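Local structure of CheC domain protein (Shewanella loihica PV-4, 3IIC) at residues D5-N8 with P9-S13; T65-L68 with E69-N72; E80-E84 with E85-L89; G91-T94 with N95-G99. The protein probably acts as a CheX-type phosphatase in bacterial chemotaxis, removing phosphate from a response regulator such as CheY. All blocks are in the same frame, centred on the assembly; numbering follows the deposited sequence.

Contact 1 (D5-N8 with P9-S13); sequences DFIN and PFLDS
The rings of F6 and F10, one helical turn apart, meet obliquely with their planes at 56°. The nearest atoms are F6 CE1 and F10 CE2, 3.6 Å apart, and F6 CZ lies in the plane of the F10 ring, at its edge. Backbone oxygens border that same ring: F10 CD2 comes within 3.3 Å of F6 O, and I7 O also lies at the edge. F6 is further hemmed in by edge-to-face pairings with F153 and Y110, while F10 packs on A101 and L105 of helix 84-107. CG of F6 lies opposite the backbone N (chi1 -169°), beside the carbonyl carbon, which brings the ring to F10. P9, which precedes F10 in the chain, accounts for the irregular backbone. Having no N-H, it places CD 3.2 Å from D5 O, where an amide donor would otherwise sit. The helix kinks here, and I7 O receives only weak bonds, from F10 N and L11 N. Regular pairing resumes with D12 N to N8 O, 2.9 Å and nearly linear. Beyond it, P9 O is gripped from opposite faces of its plane by S13 N and by S13 OG, the latter at 2.8 Å. On another side of the helix I7 and L11 lie alongside each other, CG2 to CG 3.9 Å, the branched chains suiting a surface laid on strands 134-141 and 147-154. The chemistry is thus divided: apolar contact fixes the inner side, while K108 NZ supplies the donor that proline cannot give D5 O, and the S13 hydroxyl adds an extra bond on P9 O.

Contact 2 (T65-L68 with E69-N72); sequences TLIL and EIMN
T65 begins the turn by offering its carbonyl to E69: N of E69 lies 3.1 Å from T65 O. Its hydroxyl, OG1, is engaged elsewhere, by the carbonyl of Y144, which suits a threonine near the start of a helix that faces a loop. E69 in turn bends at its second torsion so that its carboxylate reaches along the helix. There OE2 forms a salt bridge with K73, and OE1 is met from above the carboxylate plane by ND2 of N72 at 3.3 Å, two partners that limit how the group can rotate. L66 follows, its carbonyl bonded to I70 N, while its CD1 comes 4.3 Å from I70 CD1. I67 reaches the same isoleucine from the other flank. With CG1 set opposite the backbone N (chi1 -163°), its chain turns along the helix and CD1 lies 4.0 Å from I70 CD1, the two chains crossing obliquely. I70 thus touches both L66 and I67, and continues onto F62, L18 and A22, so the beta-branched I70 fills a site bordered by apolar chains of several elements. The carbonyl of I67 also has the selenomethionine M71 beside it: CG is 3.2 Å from I67 O, and M71 N donates to the same oxygen. L68 closes the walk with N72 N bonded to its carbonyl at 2.9 Å, while its side chain packs on V86. Such i to i+4 bonding, with apolar residues inward and E69 and N72 paired on another side, is that of an amphipathic alpha helix, here 64-75, packed between strand 54-62 and helices 4-22 and 84-107.

Contact 3 (E80-E84 with E85-L89); sequences ESIDE and EVTDL
D83 and V86 make the defining bond: V86 N donates to D83 OD1 at 3.2 Å, the N-H pointing almost straight at the oxygen (164°) and meeting it nearly along its C-O bond. The aspartate's carbonyl is used too, taking T87 N at 2.9 Å. Side chain and main chain of one residue therefore both hold the first turn. For this the CG of D83 sits between its backbone N and carbonyl carbon (chi1 58°), which folds the carboxylate back over the amides that follow. This is the N-cap of helix 84-107, and aspartate is well suited to it because its short acceptor reaches an amide of the first turn, where the i to i+4 pattern has not yet begun; its charge probably also favours the positive end of the helix dipole. Were D83 replaced by an alanine, V86 N would probably lose its capping acceptor and the first turn would be freer to fray. One step on, E84 O accepts from two donors on the same face of its plane, D88 N at 2.8 Å and T87 OG1 at 3.1 Å. Both T87 and D88 have a further partner in the second subunit, where K130 hydrogen-bonds to T87 OG1 and forms a salt bridge with D88 OD1, so the capped turn faces the dimer partner. On the inner side, I82 CG2 packs against V86 CG1 at 3.8 Å, the two chains crossing at about a right angle. V86 is held in place from behind by I67 and L68 of helix 64-75, and T87 leans on V119 and S121 of strand 113-122.

Contact 4 (G91-T94 with N95-G99); sequences GELT and NMVTG
In T98 the hydroxyl stands opposite its own carbonyl carbon (chi1 -43°), which turns OG1 back along the helix to T94 O, 2.7 Å away. In V97 CG1 lies opposite the backbone N (chi1 170°), which leaves CG2 opposite the carbonyl carbon, 3.2 Å from L93 O. The helix is the long one of the CheX fold, and D88, E92 and N95 match the D/S-x3-E-x2-N spacing of CheC and CheX phosphatases, which is consistent with an active-site role for E92 and N95. Backbone bonds hold that turn regular: N95 N reaches G91 O, and M96 N comes to E92 O at 2.9 Å. On the outer side the aliphatic stems of E92 and M96, a selenomethionine, run near each other, CG to CG 4.2 Å. Between the sheet and helix 4-22, L93 and V97 come together more loosely, and both pack on I60, apolar shapes fitting a buried side. Threonine fits position 98 because its side chain can pack on I47, M49 and L58 while a helix carbonyl satisfies its hydroxyl; T94 does likewise, with OG1 bonded to V90 O. A lysine in place of T98 would probably deprive T94 O of its hydroxyl donor and force a long charged chain against apolar strand residues. As deposited, T98 OG1 and T98 N approach T94 O from opposite faces of its plane, the amide at 3.2 Å.

How the contacts relate
Contacts 2 and 4 are the more buried, whereas contacts 1 and 3 are only partly so, contact 3 reaching the second subunit. Contacts 3 and 4 adjoin on helix 84-107, one at its capped start, the other farther along, with centres 16 Å apart. Contact 2 touches contact 3 through I67 and V86, and contact 1 touches contact 4 where S13 CB lies 3.3 Å from V97 O; helix 84-107 thus meets helix 64-75 near its start and helix 4-22 farther on. Their chemistry differs accordingly: aromatic rings and a proline kink in contact 1, aliphatic packing in 2, carboxylates at a helix end in 3, and threonine hydroxyls returned to carbonyls in 4.

Contact 1 (D5-N8 with P9-S13)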
loop_
_atom_site.group_PDB
_atom_site.type_symbol
_atom_site.label_atom_id
_atom_site.label_comp_id
_atom_site.label_asym_id
_atom_site.label_seq_id
_atom_site.Cartn_x
_atom_site.Cartn_y
_atom_site.Cartn_z
ATOM N N ASP A 5 5.999 -20.583 -11.290
ATOM C CA ASP A 5 6.480 -19.840 -12.475
ATOM C C ASP A 5 6.124 -18.363 -12.409
ATOM O O ASP A 5 6.791 -17.546 -13.040
ATOM C CB ASP A 5 5.877 -20.387 -13.772
ATOM C CG ASP A 5 6.170 -21.845 -13.975
ATOM O OD1 ASP A 5 7.344 -22.237 -13.816
ATOM O OD2 ASP A 5 5.227 -22.599 -14.278
ATOM N N PHE A 6 5.017 -18.068 -11.732
ATOM C CA PHE A 6 4.563 -16.716 -11.510
ATOM C C PHE A 6 5.302 -16.079 -10.325
ATOM O O PHE A 6 5.761 -14.934 -10.426
ATOM C CB PHE A 6 3.055 -16.683 -11.269
ATOM C CG PHE A 6 2.503 -15.308 -11.286
ATOM C CD1 PHE A 6 2.304 -14.591 -10.096
ATOM C CD2 PHE A 6 2.264 -14.678 -12.507
ATOM C CE1 PHE A 6 1.819 -13.276 -10.125
ATOM C CE2 PHE A 6 1.780 -13.363 -12.558
ATOM C CZ PHE A 6 1.560 -12.657 -11.357
ATOM N N ILE A 7 5.394 -16.809 -9.210
ATOM C CA ILE A 7 6.047 -16.321 -7.984
ATOM C C ILE A 7 7.560 -16.126 -8.122
ATOM O O ILE A 7 8.063 -15.081 -7.738
ATOM C CB ILE A 7 5.784 -17.256 -6.766
ATOM C CG1 ILE A 7 4.291 -17.264 -6.401
ATOM C CG2 ILE A 7 6.614 -16.827 -5.538
ATOM C CD1 ILE A 7 3.951 -18.187 -5.248
ATOM N N ASN A 8 8.265 -17.126 -8.651
ATOM C CA ASN A 8 9.746 -17.069 -8.767
ATOM C C ASN A 8 10.392 -15.787 -9.336
ATOM O O ASN A 8 11.370 -15.340 -8.766
ATOM C CB ASN A 8 10.336 -18.335 -9.444
ATOM C CG ASN A 8 10.363 -19.565 -8.513
ATOM O OD1 ASN A 8 10.063 -19.488 -7.330
ATOM N ND2 ASN A 8 10.742 -20.698 -9.067
ATOM N N PRO A 9 9.866 -15.223 -10.454
ATOM C CA PRO A 9 10.371 -13.953 -11.005
ATOM C C PRO A 9 10.403 -12.790 -9.986
ATOM O O PRO A 9 11.346 -12.023 -9.997
ATOM C CB PRO A 9 9.407 -13.666 -12.151
ATOM C CG PRO A 9 9.080 -15.048 -12.660
ATOM C CD PRO A 9 9.011 -15.922 -11.439
ATOM N N PHE A 10 9.402 -12.703 -9.111
ATOM C CA PHE A 10 9.381 -11.685 -8.044
ATOM C C PHE A 10 10.487 -11.937 -7.014
ATOM O O PHE A 10 11.157 -11.008 -6.603
ATOM C CB PHE A 10 8.020 -11.622 -7.341
ATOM C CG PHE A 10 6.906 -11.130 -8.219
ATOM C CD1 PHE A 10 6.734 -9.760 -8.461
ATOM C CD2 PHE A 10 6.023 -12.032 -8.818
ATOM C CE1 PHE A 10 5.706 -9.303 -9.283
ATOM C CE2 PHE A 10 4.983 -11.586 -9.623
ATOM C CZ PHE A 10 4.818 -10.225 -9.875
ATOM N N LEU A 11 10.686 -13.198 -6.637
ATOM C CA LEU A 11 11.725 -13.582 -5.647
ATOM C C LEU A 11 13.153 -13.338 -6.187
ATOM O O LEU A 11 13.998 -12.752 -5.499
ATOM C CB LEU A 11 11.540 -15.046 -5.199
ATOM C CG LEU A 11 10.175 -15.434 -4.580
ATOM C CD1 LEU A 11 10.255 -16.854 -4.007
ATOM C CD2 LEU A 11 9.662 -14.432 -3.490
ATOM N N ASP A 12 13.389 -13.779 -7.423
ATOM C CA ASP A 12 14.660 -13.571 -8.112
ATOM C C ASP A 12 15.020 -12.063 -8.279
ATOM O O ASP A 12 16.177 -11.710 -8.160
ATOM C CB ASP A 12 14.632 -14.188 -9.511
ATOM C CG ASP A 12 14.537 -15.727 -9.525
ATOM O OD1 ASP A 12 14.840 -16.430 -8.530
ATOM O OD2 ASP A 12 14.160 -16.227 -10.607
ATOM N N SER A 13 14.032 -11.220 -8.593
ATOM C CA SER A 13 14.239 -9.777 -8.798
ATOM C C SER A 13 14.645 -9.103 -7.515
ATOM O O SER A 13 15.476 -8.208 -7.561
ATOM C CB SER A 13 12.996 -9.052 -9.330
ATOM O OG SER A 13 12.578 -9.601 -10.540
#

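Contact 2 (T65-L68 with E69-N72)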
loop_
_atom_site.group_PDB
_atom_site.type_symbol
_atom_site.label_atom_id
_atom_site.label_comp_id
_atom_site.label_asym_id
_atom_site.label_seq_id
_atom_site.Cartn_x
_atom_site.Cartn_y
_atom_site.Cartn_z
ATOM N N THR A 65 17.052 -2.114 11.100
ATOM C CA THR A 65 18.504 -2.398 11.052
ATOM C C THR A 65 18.973 -2.864 9.666
ATOM O O THR A 65 20.056 -2.503 9.234
ATOM C CB THR A 65 18.957 -3.428 12.120
ATOM O OG1 THR A 65 18.155 -4.601 11.982
ATOM C CG2 THR A 65 18.821 -2.881 13.551
ATOM N N LEU A 66 18.132 -3.626 8.966
ATOM C CA LEU A 66 18.459 -4.127 7.634
ATOM C C LEU A 66 18.489 -3.016 6.585
ATOM O O LEU A 66 19.447 -2.932 5.833
ATOM C CB LEU A 66 17.487 -5.246 7.200
ATOM C CG LEU A 66 17.669 -5.784 5.762
ATOM C CD1 LEU A 66 19.136 -6.198 5.452
ATOM C CD2 LEU A 66 16.668 -6.905 5.453
ATOM N N ILE A 67 17.441 -2.192 6.525
ATOM C CA ILE A 67 17.365 -1.121 5.527
ATOM C C ILE A 67 18.406 -0.045 5.767
ATOM O O ILE A 67 18.934 0.498 4.799
ATOM C CB ILE A 67 15.928 -0.512 5.374
ATOM C CG1 ILE A 67 15.815 0.285 4.073
ATOM C CG2 ILE A 67 15.506 0.300 6.633
ATOM C CD1 ILE A 67 16.077 -0.549 2.792
ATOM N N LEU A 68 18.712 0.251 7.039
ATOM C CA LEU A 68 19.788 1.212 7.362
ATOM C C LEU A 68 21.184 0.654 6.992
ATOM O O LEU A 68 22.044 1.420 6.607
ATOM C CB LEU A 68 19.691 1.733 8.827
ATOM C CG LEU A 68 18.370 2.460 9.204
ATOM C CD1 LEU A 68 18.405 3.085 10.635
ATOM C CD2 LEU A 68 18.028 3.538 8.179
ATOM N N GLU A 69 21.401 -0.661 7.091
ATOM C CA GLU A 69 22.668 -1.266 6.640
ATOM C C GLU A 69 22.782 -1.233 5.105
ATOM O O GLU A 69 23.881 -0.977 4.562
ATOM C CB GLU A 69 22.833 -2.704 7.137
ATOM C CG GLU A 69 24.196 -3.340 6.721
ATOM C CD GLU A 69 25.430 -2.616 7.261
ATOM O OE1 GLU A 69 25.311 -1.865 8.251
ATOM O OE2 GLU A 69 26.522 -2.808 6.683
ATOM N N ILE A 70 21.669 -1.521 4.412
ATOM C CA ILE A 70 21.614 -1.403 2.958
ATOM C C ILE A 70 22.086 0.023 2.580
ATOM O O ILE A 70 22.990 0.166 1.759
ATOM C CB ILE A 70 20.201 -1.738 2.352
ATOM C CG1 ILE A 70 19.912 -3.242 2.442
ATOM C CG2 ILE A 70 20.165 -1.331 0.865
ATOM C CD1 ILE A 70 18.460 -3.691 2.074
HETATM N N MSE A 71 21.495 1.043 3.216
HETATM C CA MSE A 71 21.902 2.467 3.047
HETATM C C MSE A 71 23.407 2.678 3.329
HETATM O O MSE A 71 24.102 3.348 2.567
HETATM C CB MSE A 71 21.114 3.386 3.988
HETATM C CG MSE A 71 19.595 3.469 3.762
HETATM SE SE MSE A 71 19.136 4.609 2.346
HETATM C CE MSE A 71 20.046 6.269 2.954
ATOM N N ASN A 72 23.889 2.068 4.412
ATOM C CA ASN A 72 25.293 2.148 4.830
ATOM C C ASN A 72 26.276 1.555 3.797
ATOM O O ASN A 72 27.333 2.128 3.567
ATOM C CB ASN A 72 25.455 1.466 6.208
ATOM C CG ASN A 72 26.837 1.634 6.809
ATOM O OD1 ASN A 72 27.432 2.702 6.745
ATOM N ND2 ASN A 72 27.337 0.576 7.426
#

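Contact 3 (E80-E84 with E85-L89)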
loop_
_atom_site.group_PDB
_atom_site.type_symbol
_atom_site.label_atom_id
_atom_site.label_comp_id
_atom_site.label_asym_id
_atom_site.label_seq_id
_atom_site.Cartn_x
_atom_site.Cartn_y
_atom_site.Cartn_z
ATOM N N GLU A 80 20.806 6.518 11.010
ATOM C CA GLU A 80 20.246 6.565 12.411
ATOM C C GLU A 80 18.755 6.253 12.569
ATOM O O GLU A 80 18.398 5.562 13.528
ATOM C CB GLU A 80 20.586 7.844 13.221
ATOM C CG GLU A 80 21.923 7.807 13.953
ATOM C CD GLU A 80 22.135 9.053 14.788
ATOM O OE1 GLU A 80 22.044 10.167 14.222
ATOM O OE2 GLU A 80 22.413 8.928 16.007
ATOM N N SER A 81 17.902 6.817 11.698
ATOM C CA SER A 81 16.455 6.498 11.644
ATOM C C SER A 81 15.979 6.406 10.190
ATOM O O SER A 81 16.718 6.737 9.258
ATOM C CB SER A 81 15.617 7.554 12.374
ATOM O OG SER A 81 15.413 8.705 11.569
ATOM N N ILE A 82 14.726 6.005 10.014
ATOM C CA ILE A 82 14.127 5.870 8.686
ATOM C C ILE A 82 13.557 7.232 8.302
ATOM O O ILE A 82 12.561 7.655 8.862
ATOM C CB ILE A 82 13.078 4.746 8.649
ATOM C CG1 ILE A 82 13.768 3.402 8.867
ATOM C CG2 ILE A 82 12.328 4.740 7.317
ATOM C CD1 ILE A 82 12.792 2.264 9.104
ATOM N N ASP A 83 14.207 7.889 7.337
ATOM C CA ASP A 83 13.838 9.228 6.864
ATOM C C ASP A 83 13.392 9.181 5.409
ATOM O O ASP A 83 13.142 8.097 4.863
ATOM C CB ASP A 83 14.992 10.242 7.136
ATOM C CG ASP A 83 16.306 9.862 6.485
ATOM O OD1 ASP A 83 16.385 8.949 5.610
ATOM O OD2 ASP A 83 17.300 10.489 6.896
ATOM N N GLU A 84 13.248 10.356 4.805
ATOM C CA GLU A 84 12.843 10.481 3.430
ATOM C C GLU A 84 13.832 9.814 2.479
ATOM O O GLU A 84 13.374 9.213 1.505
ATOM C CB GLU A 84 12.612 11.935 3.038
ATOM C CG GLU A 84 11.727 12.077 1.812
ATOM C CD GLU A 84 11.700 13.490 1.251
ATOM O OE1 GLU A 84 10.588 14.069 1.199
ATOM O OE2 GLU A 84 12.779 14.015 0.861
ATOM N N GLU A 85 15.153 9.917 2.722
ATOM C CA GLU A 85 16.163 9.236 1.867
ATOM C C GLU A 85 15.850 7.747 1.835
ATOM O O GLU A 85 15.814 7.141 0.772
ATOM C CB GLU A 85 17.631 9.397 2.347
ATOM C CG GLU A 85 18.359 10.671 1.966
ATOM C CD GLU A 85 19.890 10.458 1.872
ATOM O OE1 GLU A 85 20.500 9.792 2.741
ATOM O OE2 GLU A 85 20.488 10.958 0.902
ATOM N N VAL A 86 15.626 7.173 3.027
ATOM C CA VAL A 86 15.316 5.741 3.183
ATOM C C VAL A 86 13.995 5.357 2.497
ATOM O O VAL A 86 13.932 4.308 1.804
ATOM C CB VAL A 86 15.283 5.293 4.696
ATOM C CG1 VAL A 86 14.991 3.805 4.798
ATOM C CG2 VAL A 86 16.603 5.627 5.418
ATOM N N THR A 87 12.956 6.178 2.667
ATOM C CA THR A 87 11.650 5.897 2.040
ATOM C C THR A 87 11.744 6.047 0.516
ATOM O O THR A 87 11.122 5.245 -0.216
ATOM C CB THR A 87 10.471 6.717 2.589
ATOM O OG1 THR A 87 10.627 8.083 2.227
ATOM C CG2 THR A 87 10.317 6.551 4.098
ATOM N N ASP A 88 12.514 7.031 0.024
ATOM C CA ASP A 88 12.774 7.108 -1.442
ATOM C C ASP A 88 13.431 5.819 -2.001
ATOM O O ASP A 88 13.104 5.388 -3.096
ATOM C CB ASP A 88 13.683 8.278 -1.825
ATOM C CG ASP A 88 13.017 9.623 -1.730
ATOM O OD1 ASP A 88 11.779 9.753 -1.594
ATOM O OD2 ASP A 88 13.788 10.572 -1.852
ATOM N N LEU A 89 14.356 5.236 -1.228
ATOM C CA LEU A 89 15.084 4.019 -1.634
ATOM C C LEU A 89 14.176 2.776 -1.692
ATOM O O LEU A 89 14.270 1.953 -2.624
ATOM C CB LEU A 89 16.264 3.798 -0.674
ATOM C CG LEU A 89 17.325 2.728 -0.935
ATOM C CD1 LEU A 89 16.881 1.382 -0.515
ATOM C CD2 LEU A 89 17.792 2.778 -2.381
#

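Contact 4 (G91-T94 with N95-G99)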
loop_
_atom_site.group_PDB
_atom_site.type_symbol
_atom_site.label_atom_id
_atom_site.label_comp_id
_atom_site.label_asym_id
_atom_site.label_seq_id
_atom_site.Cartn_x
_atom_site.Cartn_y
_atom_site.Cartn_z
ATOM N N GLY A 91 10.916 2.837 -2.155
ATOM C CA GLY A 91 10.022 3.026 -3.332
ATOM C C GLY A 91 10.688 2.603 -4.622
ATOM O O GLY A 91 10.090 1.907 -5.452
ATOM N N GLU A 92 11.942 3.024 -4.795
ATOM C CA GLU A 92 12.763 2.627 -5.952
ATOM C C GLU A 92 12.989 1.104 -5.981
ATOM O O GLU A 92 12.791 0.480 -7.001
ATOM C CB GLU A 92 14.103 3.347 -5.917
ATOM C CG GLU A 92 15.060 2.956 -7.057
ATOM C CD GLU A 92 16.382 3.683 -6.977
ATOM O OE1 GLU A 92 16.408 4.756 -6.318
ATOM O OE2 GLU A 92 17.388 3.200 -7.562
ATOM N N LEU A 93 13.405 0.523 -4.862
ATOM C CA LEU A 93 13.606 -0.938 -4.767
ATOM C C LEU A 93 12.312 -1.674 -5.152
ATOM O O LEU A 93 12.346 -2.618 -5.974
ATOM C CB LEU A 93 14.154 -1.331 -3.381
ATOM C CG LEU A 93 14.210 -2.799 -2.902
ATOM C CD1 LEU A 93 15.393 -3.078 -1.955
ATOM C CD2 LEU A 93 12.897 -3.205 -2.244
ATOM N N THR A 94 11.182 -1.178 -4.642
ATOM C CA THR A 94 9.850 -1.731 -4.957
ATOM C C THR A 94 9.509 -1.708 -6.458
ATOM O O THR A 94 9.036 -2.704 -6.960
ATOM C CB THR A 94 8.722 -1.058 -4.116
ATOM O OG1 THR A 94 9.053 -1.204 -2.725
ATOM C CG2 THR A 94 7.357 -1.716 -4.392
ATOM N N ASN A 95 9.752 -0.592 -7.136
ATOM C CA ASN A 95 9.523 -0.458 -8.577
ATOM C C ASN A 95 10.437 -1.345 -9.386
ATOM O O ASN A 95 9.998 -1.879 -10.398
ATOM C CB ASN A 95 9.755 0.969 -9.111
ATOM C CG ASN A 95 8.576 1.874 -8.946
ATOM O OD1 ASN A 95 7.431 1.466 -9.064
ATOM N ND2 ASN A 95 8.854 3.159 -8.729
HETATM N N MSE A 96 11.706 -1.437 -8.960
HETATM C CA MSE A 96 12.716 -2.230 -9.663
HETATM C C MSE A 96 12.452 -3.725 -9.560
HETATM O O MSE A 96 12.564 -4.426 -10.572
HETATM C CB MSE A 96 14.128 -1.875 -9.191
HETATM C CG MSE A 96 14.552 -0.450 -9.510
HETATM SE SE MSE A 96 14.361 0.108 -11.379
HETATM C CE MSE A 96 12.560 0.787 -11.472
ATOM N N VAL A 97 12.061 -4.190 -8.371
ATOM C CA VAL A 97 11.685 -5.590 -8.148
ATOM C C VAL A 97 10.464 -5.952 -9.019
ATOM O O VAL A 97 10.506 -6.933 -9.783
ATOM C CB VAL A 97 11.422 -5.914 -6.631
ATOM C CG1 VAL A 97 10.801 -7.283 -6.457
ATOM C CG2 VAL A 97 12.718 -5.788 -5.793
ATOM N N THR A 98 9.405 -5.145 -8.932
ATOM C CA THR A 98 8.162 -5.363 -9.701
ATOM C C THR A 98 8.383 -5.294 -11.245
ATOM O O THR A 98 7.932 -6.188 -11.979
ATOM C CB THR A 98 7.035 -4.376 -9.267
ATOM O OG1 THR A 98 7.030 -4.284 -7.843
ATOM C CG2 THR A 98 5.681 -4.865 -9.730
ATOM N N GLY A 99 9.086 -4.259 -11.707
ATOM C CA GLY A 99 9.434 -4.080 -13.129
ATOM C C GLY A 99 10.298 -5.216 -13.647
ATOM O O GLY A 99 10.084 -5.697 -14.770
#